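Local coordinates for uncharacterized protein (Staphylococcus aureus subsp. aureus, PDB 4H0A), which is of unknown function but belongs to the CAP family of cysteine-rich secretory proteins and carries a CAP-associated N-terminal region, at residues A[146-158]-A[169-183]. Sequence-based numbering, arbitrary orientation.
Sequences TLIKYGDIYAQVY and VRFLTKEMLADIEPY. With EDO (1,2-ethanediol), chain C.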
ATOM      1  N   THR A 146      -8.765   6.088   7.252  1.00 56.55           N
ATOM      2  CA  THR A 146     -10.079   6.711   7.091  1.00 57.20           C
ATOM      3  C   THR A 146     -10.599   6.625   5.670  1.00 58.24           C
ATOM      4  O   THR A 146      -9.896   7.020   4.748  1.00 54.72           O
ATOM      5  CB  THR A 146     -10.036   8.177   7.521  1.00 64.52           C
ATOM      6  OG1 THR A 146      -9.158   8.290   8.639  1.00 66.02           O
ATOM      7  CG2 THR A 146     -11.430   8.727   7.864  1.00 63.66           C
ATOM      8  N   LEU A 147     -11.832   6.113   5.501  1.00 55.57           N
ATOM      9  CA  LEU A 147     -12.496   6.042   4.198  1.00 53.42           C
ATOM     10  C   LEU A 147     -13.416   7.245   4.116  1.00 59.77           C
ATOM     11  O   LEU A 147     -14.294   7.379   4.968  1.00 62.53           O
ATOM     12  CB  LEU A 147     -13.271   4.731   4.047  1.00 53.72           C
ATOM     13  CG  LEU A 147     -13.984   4.511   2.706  1.00 56.33           C
ATOM     14  CD1 LEU A 147     -12.989   4.536   1.528  1.00 52.72           C
ATOM     15  CD2 LEU A 147     -14.727   3.187   2.703  1.00 57.80           C
ATOM     16  N   ILE A 148     -13.188   8.153   3.158  1.00 54.13           N
ATOM     17  CA  ILE A 148     -13.984   9.381   3.034  1.00 55.14           C
ATOM     18  C   ILE A 148     -14.609   9.430   1.663  1.00 59.16           C
ATOM     19  O   ILE A 148     -13.913   9.169   0.690  1.00 56.33           O
ATOM     20  CB  ILE A 148     -13.114  10.651   3.284  1.00 57.21           C
ATOM     21  CG1 ILE A 148     -12.304  10.538   4.600  1.00 58.24           C
ATOM     22  CG2 ILE A 148     -13.997  11.911   3.296  1.00 58.73           C
ATOM     23  CD1 ILE A 148     -11.289  11.646   4.842  1.00 57.54           C
ATOM     24  N   LYS A 149     -15.899   9.806   1.569  1.00 58.06           N
ATOM     25  CA  LYS A 149     -16.551   9.939   0.272  1.00 57.71           C
ATOM     26  C   LYS A 149     -16.456  11.401  -0.152  1.00 61.65           C
ATOM     27  O   LYS A 149     -16.897  12.273   0.588  1.00 62.55           O
ATOM     28  CB  LYS A 149     -18.011   9.464   0.335  1.00 62.43           C
ATOM     29  CG  LYS A 149     -18.665   9.331  -1.037  1.00 68.80           C
ATOM     30  CD  LYS A 149     -20.055   8.705  -0.952  1.00 78.44           C
ATOM     31  CE  LYS A 149     -20.735   8.643  -2.300  1.00 85.17           C
ATOM     32  NZ  LYS A 149     -22.013   7.887  -2.246  1.00101.00           N
ATOM     33  N   TYR A 150     -15.829  11.669  -1.306  1.00 57.22           N
ATOM     34  CA  TYR A 150     -15.699  13.006  -1.893  1.00 56.85           C
ATOM     35  C   TYR A 150     -16.450  12.990  -3.199  1.00 62.29           C
ATOM     36  O   TYR A 150     -15.977  12.389  -4.167  1.00 60.35           O
ATOM     37  CB  TYR A 150     -14.224  13.371  -2.123  1.00 54.33           C
ATOM     38  CG  TYR A 150     -13.458  13.638  -0.847  1.00 54.81           C
ATOM     39  CD1 TYR A 150     -13.748  14.741  -0.053  1.00 58.71           C
ATOM     40  CD2 TYR A 150     -12.413  12.813  -0.456  1.00 53.44           C
ATOM     41  CE1 TYR A 150     -13.050  14.992   1.122  1.00 57.58           C
ATOM     42  CE2 TYR A 150     -11.687  13.069   0.704  1.00 54.14           C
ATOM     43  CZ  TYR A 150     -12.000  14.168   1.484  1.00 60.61           C
ATOM     44  OH  TYR A 150     -11.294  14.422   2.635  1.00 57.68           O
ATOM     45  N   GLY A 151     -17.633  13.592  -3.221  1.00 61.97           N
ATOM     46  CA  GLY A 151     -18.476  13.556  -4.406  1.00 63.10           C
ATOM     47  C   GLY A 151     -18.886  12.120  -4.671  1.00 65.63           C
ATOM     48  O   GLY A 151     -19.385  11.462  -3.757  1.00 66.15           O
ATOM     49  N   ASP A 152     -18.602  11.609  -5.885  1.00 60.25           N
ATOM     50  CA  ASP A 152     -18.913  10.224  -6.283  1.00 59.74           C
ATOM     51  C   ASP A 152     -17.704   9.278  -6.111  1.00 59.64           C
ATOM     52  O   ASP A 152     -17.819   8.099  -6.452  1.00 57.93           O
ATOM     53  CB  ASP A 152     -19.387  10.172  -7.753  1.00 62.37           C
ATOM     54  N   ILE A 153     -16.554   9.768  -5.594  1.00 54.09           N
ATOM     55  CA  ILE A 153     -15.372   8.913  -5.413  1.00 51.19           C
ATOM     56  C   ILE A 153     -15.017   8.831  -3.934  1.00 55.57           C
ATOM     57  O   ILE A 153     -15.648   9.496  -3.098  1.00 56.69           O
ATOM     58  CB  ILE A 153     -14.168   9.379  -6.282  1.00 51.87           C
ATOM     59  CG1 ILE A 153     -13.686  10.808  -5.923  1.00 52.55           C
ATOM     60  CG2 ILE A 153     -14.540   9.282  -7.758  1.00 52.28           C
ATOM     61  CD1 ILE A 153     -12.268  11.102  -6.424  1.00 56.91           C
ATOM     62  N   TYR A 154     -14.021   7.987  -3.609  1.00 49.69           N
ATOM     63  CA  TYR A 154     -13.581   7.777  -2.243  1.00 49.91           C
ATOM     64  C   TYR A 154     -12.118   8.086  -2.083  1.00 51.30           C
ATOM     65  O   TYR A 154     -11.362   8.137  -3.060  1.00 48.44           O
ATOM     66  CB  TYR A 154     -13.843   6.324  -1.822  1.00 51.99           C
ATOM     67  CG  TYR A 154     -15.316   6.001  -1.736  1.00 56.75           C
ATOM     68  CD1 TYR A 154     -16.045   5.670  -2.873  1.00 59.53           C
ATOM     69  CD2 TYR A 154     -15.997   6.084  -0.528  1.00 59.67           C
ATOM     70  CE1 TYR A 154     -17.410   5.401  -2.805  1.00 63.37           C
ATOM     71  CE2 TYR A 154     -17.362   5.813  -0.447  1.00 63.27           C
ATOM     72  CZ  TYR A 154     -18.069   5.481  -1.591  1.00 68.99           C
ATOM     73  OH  TYR A 154     -19.417   5.216  -1.550  1.00 72.03           O
ATOM     74  N   ALA A 155     -11.719   8.284  -0.838  1.00 49.36           N
ATOM     75  CA  ALA A 155     -10.325   8.483  -0.474  1.00 46.77           C
ATOM     76  C   ALA A 155     -10.023   7.680   0.755  1.00 50.28           C
ATOM     77  O   ALA A 155     -10.819   7.677   1.697  1.00 51.91           O
ATOM     78  CB  ALA A 155     -10.025   9.951  -0.220  1.00 48.23           C
ATOM     79  N   GLN A 156      -8.903   6.967   0.733  1.00 45.66           N
ATOM     80  CA  GLN A 156      -8.363   6.271   1.889  1.00 45.14           C
ATOM     81  C   GLN A 156      -7.229   7.139   2.380  1.00 46.12           C
ATOM     82  O   GLN A 156      -6.295   7.385   1.613  1.00 42.80           O
ATOM     83  CB  GLN A 156      -7.877   4.875   1.529  1.00 44.62           C
ATOM     84  CG  GLN A 156      -8.972   3.958   1.013  1.00 45.55           C
ATOM     85  CD  GLN A 156      -8.383   2.596   0.845  1.00 53.49           C
ATOM     86  OE1 GLN A 156      -7.784   2.290  -0.187  1.00 46.12           O
ATOM     87  NE2 GLN A 156      -8.338   1.835   1.926  1.00 46.28           N
ATOM     88  N   VAL A 157      -7.334   7.673   3.602  1.00 44.84           N
ATOM     89  CA  VAL A 157      -6.324   8.545   4.188  1.00 44.00           C
ATOM     90  C   VAL A 157      -5.508   7.728   5.176  1.00 47.90           C
ATOM     91  O   VAL A 157      -6.034   7.322   6.211  1.00 48.68           O
ATOM     92  CB  VAL A 157      -6.978   9.774   4.866  1.00 49.04           C
ATOM     93  CG1 VAL A 157      -5.912  10.763   5.339  1.00 48.37           C
ATOM     94  CG2 VAL A 157      -7.963  10.445   3.916  1.00 49.18           C
ATOM     95  N   TYR A 158      -4.229   7.503   4.868  1.00 42.43           N
ATOM     96  CA  TYR A 158      -3.337   6.712   5.712  1.00 42.76           C
ATOM     97  C   TYR A 158      -2.620   7.594   6.699  1.00 49.60           C
ATOM     98  O   TYR A 158      -1.938   8.524   6.280  1.00 47.77           O
ATOM     99  CB  TYR A 158      -2.317   5.970   4.848  1.00 40.96           C
ATOM    100  CG  TYR A 158      -2.971   4.998   3.896  1.00 41.46           C
ATOM    101  CD1 TYR A 158      -3.445   3.772   4.339  1.00 44.78           C
ATOM    102  CD2 TYR A 158      -3.147   5.317   2.553  1.00 40.42           C
ATOM    103  CE1 TYR A 158      -4.052   2.870   3.467  1.00 46.48           C
ATOM    104  CE2 TYR A 158      -3.761   4.429   1.673  1.00 40.58           C
ATOM    105  CZ  TYR A 158      -4.196   3.197   2.128  1.00 48.79           C
ATOM    106  OH  TYR A 158      -4.782   2.325   1.244  1.00 44.13           O
ATOM    107  N   VAL A 169      -2.352   9.256   0.548  1.00 37.49           N
ATOM    108  CA  VAL A 169      -3.785   9.234   0.238  1.00 38.14           C
ATOM    109  C   VAL A 169      -3.998   8.412  -1.012  1.00 41.92           C
ATOM    110  O   VAL A 169      -3.220   8.532  -1.961  1.00 40.48           O
ATOM    111  CB  VAL A 169      -4.387  10.652   0.056  1.00 42.48           C
ATOM    112  CG1 VAL A 169      -5.888  10.578  -0.253  1.00 42.89           C
ATOM    113  CG2 VAL A 169      -4.123  11.529   1.279  1.00 44.05           C
ATOM    114  N   ARG A 170      -5.055   7.594  -1.032  1.00 38.28           N
ATOM    115  CA  ARG A 170      -5.437   6.870  -2.232  1.00 36.26           C
ATOM    116  C   ARG A 170      -6.830   7.299  -2.600  1.00 40.76           C
ATOM    117  O   ARG A 170      -7.751   7.064  -1.817  1.00 41.50           O
ATOM    118  CB  ARG A 170      -5.367   5.339  -2.082  1.00 36.99           C
ATOM    119  CG  ARG A 170      -5.985   4.601  -3.298  1.00 39.18           C
ATOM    120  CD  ARG A 170      -5.448   3.201  -3.461  1.00 40.86           C
ATOM    121  NE  ARG A 170      -5.820   2.347  -2.335  1.00 41.22           N
ATOM    122  CZ  ARG A 170      -5.298   1.147  -2.096  1.00 46.38           C
ATOM    123  NH1 ARG A 170      -4.390   0.631  -2.920  1.00 36.99           N
ATOM    124  NH2 ARG A 170      -5.688   0.448  -1.040  1.00 37.42           N
ATOM    125  N   PHE A 171      -6.991   7.967  -3.759  1.00 36.78           N
ATOM    126  CA  PHE A 171      -8.317   8.321  -4.267  1.00 37.56           C
ATOM    127  C   PHE A 171      -8.731   7.184  -5.173  1.00 41.74           C
ATOM    128  O   PHE A 171      -7.908   6.759  -5.989  1.00 40.25           O
ATOM    129  CB  PHE A 171      -8.308   9.659  -5.004  1.00 39.68           C
ATOM    130  CG  PHE A 171      -8.201  10.854  -4.088  1.00 43.16           C
ATOM    131  CD1 PHE A 171      -6.965  11.384  -3.758  1.00 45.04           C
ATOM    132  CD2 PHE A 171      -9.344  11.494  -3.616  1.00 46.97           C
ATOM    133  CE1 PHE A 171      -6.869  12.517  -2.950  1.00 47.48           C
ATOM    134  CE2 PHE A 171      -9.245  12.624  -2.809  1.00 51.62           C
ATOM    135  CZ  PHE A 171      -8.009  13.127  -2.478  1.00 49.08           C
ATOM    136  N   LEU A 172      -9.958   6.660  -5.040  1.00 39.15           N
ATOM    137  CA  LEU A 172     -10.372   5.533  -5.878  1.00 39.47           C
ATOM    138  C   LEU A 172     -11.886   5.436  -6.022  1.00 45.12           C
ATOM    139  O   LEU A 172     -12.635   6.010  -5.234  1.00 45.10           O
ATOM    140  CB  LEU A 172      -9.803   4.197  -5.339  1.00 38.96           C
ATOM    141  CG  LEU A 172     -10.426   3.562  -4.069  1.00 44.75           C
ATOM    142  CD1 LEU A 172      -9.678   2.288  -3.703  1.00 43.57           C
ATOM    143  CD2 LEU A 172     -10.403   4.522  -2.872  1.00 49.37           C
ATOM    144  N   THR A 173     -12.325   4.703  -7.052  1.00 43.65           N
ATOM    145  CA  THR A 173     -13.748   4.501  -7.305  1.00 45.32           C
ATOM    146  C   THR A 173     -14.286   3.388  -6.426  1.00 49.58           C
ATOM    147  O   THR A 173     -13.525   2.578  -5.900  1.00 47.42           O
ATOM    148  CB  THR A 173     -14.003   4.165  -8.777  1.00 49.43           C
ATOM    149  OG1 THR A 173     -13.411   2.900  -9.066  1.00 44.41           O
ATOM    150  CG2 THR A 173     -13.465   5.230  -9.723  1.00 50.67           C
ATOM    151  N   LYS A 174     -15.607   3.324  -6.303  1.00 49.04           N
ATOM    152  CA  LYS A 174     -16.264   2.257  -5.555  1.00 50.46           C
ATOM    153  C   LYS A 174     -15.955   0.844  -6.141  1.00 53.08           C
ATOM    154  O   LYS A 174     -15.823  -0.108  -5.371  1.00 52.10           O
ATOM    155  CB  LYS A 174     -17.779   2.487  -5.499  1.00 54.89           C
ATOM    156  CG  LYS A 174     -18.505   2.540  -6.838  1.00 60.54           C
ATOM    157  CD  LYS A 174     -19.958   3.022  -6.614  1.00 66.50           C
ATOM    158  CE  LYS A 174     -20.707   3.222  -7.906  1.00 70.28           C
ATOM    159  NZ  LYS A 174     -21.056   1.940  -8.563  1.00 73.98           N
ATOM    160  N   GLU A 175     -15.748   0.715  -7.463  1.00 50.08           N
ATOM    161  CA  GLU A 175     -15.459  -0.624  -8.022  1.00 49.88           C
ATOM    162  C   GLU A 175     -14.041  -1.030  -7.654  1.00 49.52           C
ATOM    163  O   GLU A 175     -13.855  -2.197  -7.326  1.00 48.36           O
ATOM    164  CB  GLU A 175     -15.745  -0.825  -9.532  1.00 52.25           C
ATOM    165  CG  GLU A 175     -15.881   0.410 -10.393  1.00 67.19           C
ATOM    166  CD  GLU A 175     -17.100   1.289 -10.182  1.00 76.88           C
ATOM    167  OE1 GLU A 175     -18.240   0.770 -10.198  1.00 72.66           O
ATOM    168  OE2 GLU A 175     -16.904   2.504  -9.954  1.00 60.35           O
HETATM  169  N   MSE A 176     -13.064  -0.086  -7.579  1.00 43.76           N
HETATM  170  CA  MSE A 176     -11.723  -0.467  -7.125  1.00 42.30           C
HETATM  171  C   MSE A 176     -11.783  -0.852  -5.652  1.00 47.98           C
HETATM  172  O   MSE A 176     -11.154  -1.823  -5.241  1.00 48.39           O
HETATM  173  CB  MSE A 176     -10.696   0.679  -7.326  1.00 42.22           C
HETATM  174  CG  MSE A 176      -9.281   0.305  -6.905  1.00 47.30           C
HETATM  175 SE   MSE A 176      -8.447  -0.776  -8.276  0.75 53.12          SE
HETATM  176  CE  MSE A 176      -8.557  -2.453  -7.555  1.00 51.34           C
ATOM    177  N   LEU A 177     -12.517  -0.082  -4.861  1.00 46.25           N
ATOM    178  CA  LEU A 177     -12.662  -0.344  -3.436  1.00 49.16           C
ATOM    179  C   LEU A 177     -13.277  -1.749  -3.193  1.00 54.67           C
ATOM    180  O   LEU A 177     -12.776  -2.489  -2.352  1.00 54.42           O
ATOM    181  CB  LEU A 177     -13.542   0.761  -2.816  1.00 51.62           C
ATOM    182  CG  LEU A 177     -13.550   0.901  -1.316  1.00 58.76           C
ATOM    183  CD1 LEU A 177     -12.193   1.263  -0.773  1.00 56.53           C
ATOM    184  CD2 LEU A 177     -14.537   1.974  -0.901  1.00 63.93           C
ATOM    185  N   ALA A 178     -14.297  -2.143  -3.971  1.00 52.77           N
ATOM    186  CA  ALA A 178     -14.894  -3.486  -3.841  1.00 55.40           C
ATOM    187  C   ALA A 178     -13.894  -4.584  -4.239  1.00 59.17           C
ATOM    188  O   ALA A 178     -13.865  -5.652  -3.628  1.00 61.02           O
ATOM    189  CB  ALA A 178     -16.135  -3.605  -4.712  1.00 57.68           C
ATOM    190  N   ASP A 179     -13.073  -4.316  -5.256  1.00 52.12           N
ATOM    191  CA  ASP A 179     -12.075  -5.269  -5.717  1.00 50.61           C
ATOM    192  C   ASP A 179     -10.943  -5.426  -4.673  1.00 54.82           C
ATOM    193  O   ASP A 179     -10.606  -6.555  -4.325  1.00 55.25           O
ATOM    194  CB  ASP A 179     -11.531  -4.816  -7.071  1.00 50.41           C
ATOM    195  CG  ASP A 179     -10.732  -5.873  -7.791  1.00 63.68           C
ATOM    196  OD1 ASP A 179      -9.512  -5.943  -7.568  1.00 62.57           O
ATOM    197  OD2 ASP A 179     -11.329  -6.617  -8.597  1.00 74.22           O
ATOM    198  N   ILE A 180     -10.392  -4.317  -4.148  1.00 50.96           N
ATOM    199  CA  ILE A 180      -9.336  -4.379  -3.126  1.00 51.27           C
ATOM    200  C   ILE A 180      -9.897  -4.953  -1.830  1.00 57.61           C
ATOM    201  O   ILE A 180      -9.223  -5.772  -1.207  1.00 57.92           O
ATOM    202  CB  ILE A 180      -8.674  -2.991  -2.855  1.00 53.63           C
ATOM    203  CG1 ILE A 180      -7.900  -2.526  -4.081  1.00 52.54           C
ATOM    204  CG2 ILE A 180      -7.748  -3.044  -1.607  1.00 55.28           C
ATOM    205  CD1 ILE A 180      -7.326  -1.121  -3.991  1.00 58.20           C
ATOM    206  N   GLU A 181     -11.111  -4.509  -1.419  1.00 56.17           N
ATOM    207  CA  GLU A 181     -11.765  -4.911  -0.165  1.00 58.94           C
ATOM    208  C   GLU A 181     -10.808  -4.657   1.027  1.00 63.33           C
ATOM    209  O   GLU A 181     -10.390  -5.602   1.692  1.00 63.52           O
ATOM    210  CB  GLU A 181     -12.188  -6.393  -0.273  1.00 62.31           C
ATOM    211  CG  GLU A 181     -13.137  -6.872   0.809  1.00 76.30           C
ATOM    212  CD  GLU A 181     -13.420  -8.359   0.732  1.00 95.78           C
ATOM    213  OE1 GLU A 181     -13.662  -8.862  -0.389  1.00 79.54           O
ATOM    214  OE2 GLU A 181     -13.413  -9.022   1.795  1.00 93.93           O
ATOM    215  N   PRO A 182     -10.383  -3.394   1.267  1.00 59.88           N
ATOM    216  CA  PRO A 182      -9.401  -3.148   2.343  1.00 59.51           C
ATOM    217  C   PRO A 182      -9.961  -3.177   3.766  1.00 64.95           C
ATOM    218  O   PRO A 182      -9.174  -3.085   4.712  1.00 65.96           O
ATOM    219  CB  PRO A 182      -8.818  -1.770   2.006  1.00 59.48           C
ATOM    220  CG  PRO A 182      -9.704  -1.173   0.972  1.00 63.55           C
ATOM    221  CD  PRO A 182     -10.767  -2.146   0.579  1.00 60.61           C
ATOM    222  N   TYR A 183     -11.289  -3.303   3.936  1.00 61.47           N
ATOM    223  CA  TYR A 183     -11.923  -3.375   5.246  1.00 63.31           C
ATOM    224  C   TYR A 183     -12.765  -4.633   5.331  1.00 71.25           C
ATOM    225  O   TYR A 183     -13.091  -5.248   4.308  1.00 70.35           O
ATOM    226  CB  TYR A 183     -12.794  -2.138   5.496  1.00 63.30           C
ATOM    227  CG  TYR A 183     -12.125  -0.835   5.132  1.00 60.01           C
ATOM    228  CD1 TYR A 183     -11.260  -0.204   6.016  1.00 61.29           C
ATOM    229  CD2 TYR A 183     -12.346  -0.236   3.897  1.00 57.64           C
ATOM    230  CE1 TYR A 183     -10.634   0.994   5.684  1.00 57.73           C
ATOM    231  CE2 TYR A 183     -11.725   0.962   3.554  1.00 55.20           C
ATOM    232  CZ  TYR A 183     -10.871   1.574   4.451  1.00 56.40           C
ATOM    233  OH  TYR A 183     -10.296   2.774   4.116  1.00 52.49           O
TER
HETATM  234  C1  EDO C 401      -2.137   0.457  -5.557  1.00 40.59           C
HETATM  235  O1  EDO C 401      -2.908   1.618  -5.299  1.00 35.22           O
HETATM  236  C2  EDO C 401      -2.953  -0.330  -6.616  1.00 43.37           C
HETATM  237  O2  EDO C 401      -2.319  -1.549  -6.926  1.00 44.16           O
HETATM  238  O   HOH W   1     -16.829   5.603  -7.178  1.00 47.81           O
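Gln156 lies alongside Arg170, amide and guanidinium within 16° of coplanar, and its OE1 takes two bonds, from Arg170 NE and Arg170 NH2, both at 2.9 Å. Its NE2 donates almost straight (165°) to Tyr183 OH at 3.1 Å, so both ends fix the rotation of this buried group. The Gln156 chain is extended beyond CG (chi2 -174°), which carries the amide out to these partners, while Pro182 CG packs 3.4 Å from Gln156 NE2. Arg170 NH1 donates to O1 of an ethanediol, probably from the crystallisation liquor, and forms a salt bridge with Asp281; Ile180 CD1 covers one guanidinium face. Tyr183 OH also bonds to Gln145 O.

On this same side of the sheet Leu147 and Leu177 meet tip to tip, CD2 to CD2 at 3.8 Å, and the Tyr154 ring is sandwiched between Leu177 CD2 and Lys149 CG. On the opposite side the contacts are apolar: Ala155 CB makes an off-centre CH-pi contact with Phe171, whose ring Tyr150 and Ile153 also touch.

Paired backbone bonds at Tyr154–Leu172 and Gln156–Arg170 set the register. Thr173 N-caps helix 174-180 through a weak bond from Met176 N. Strands 153-159 and 166-172 form an antiparallel beta hairpin within a seven-stranded sheet, with the following helix packed against one face.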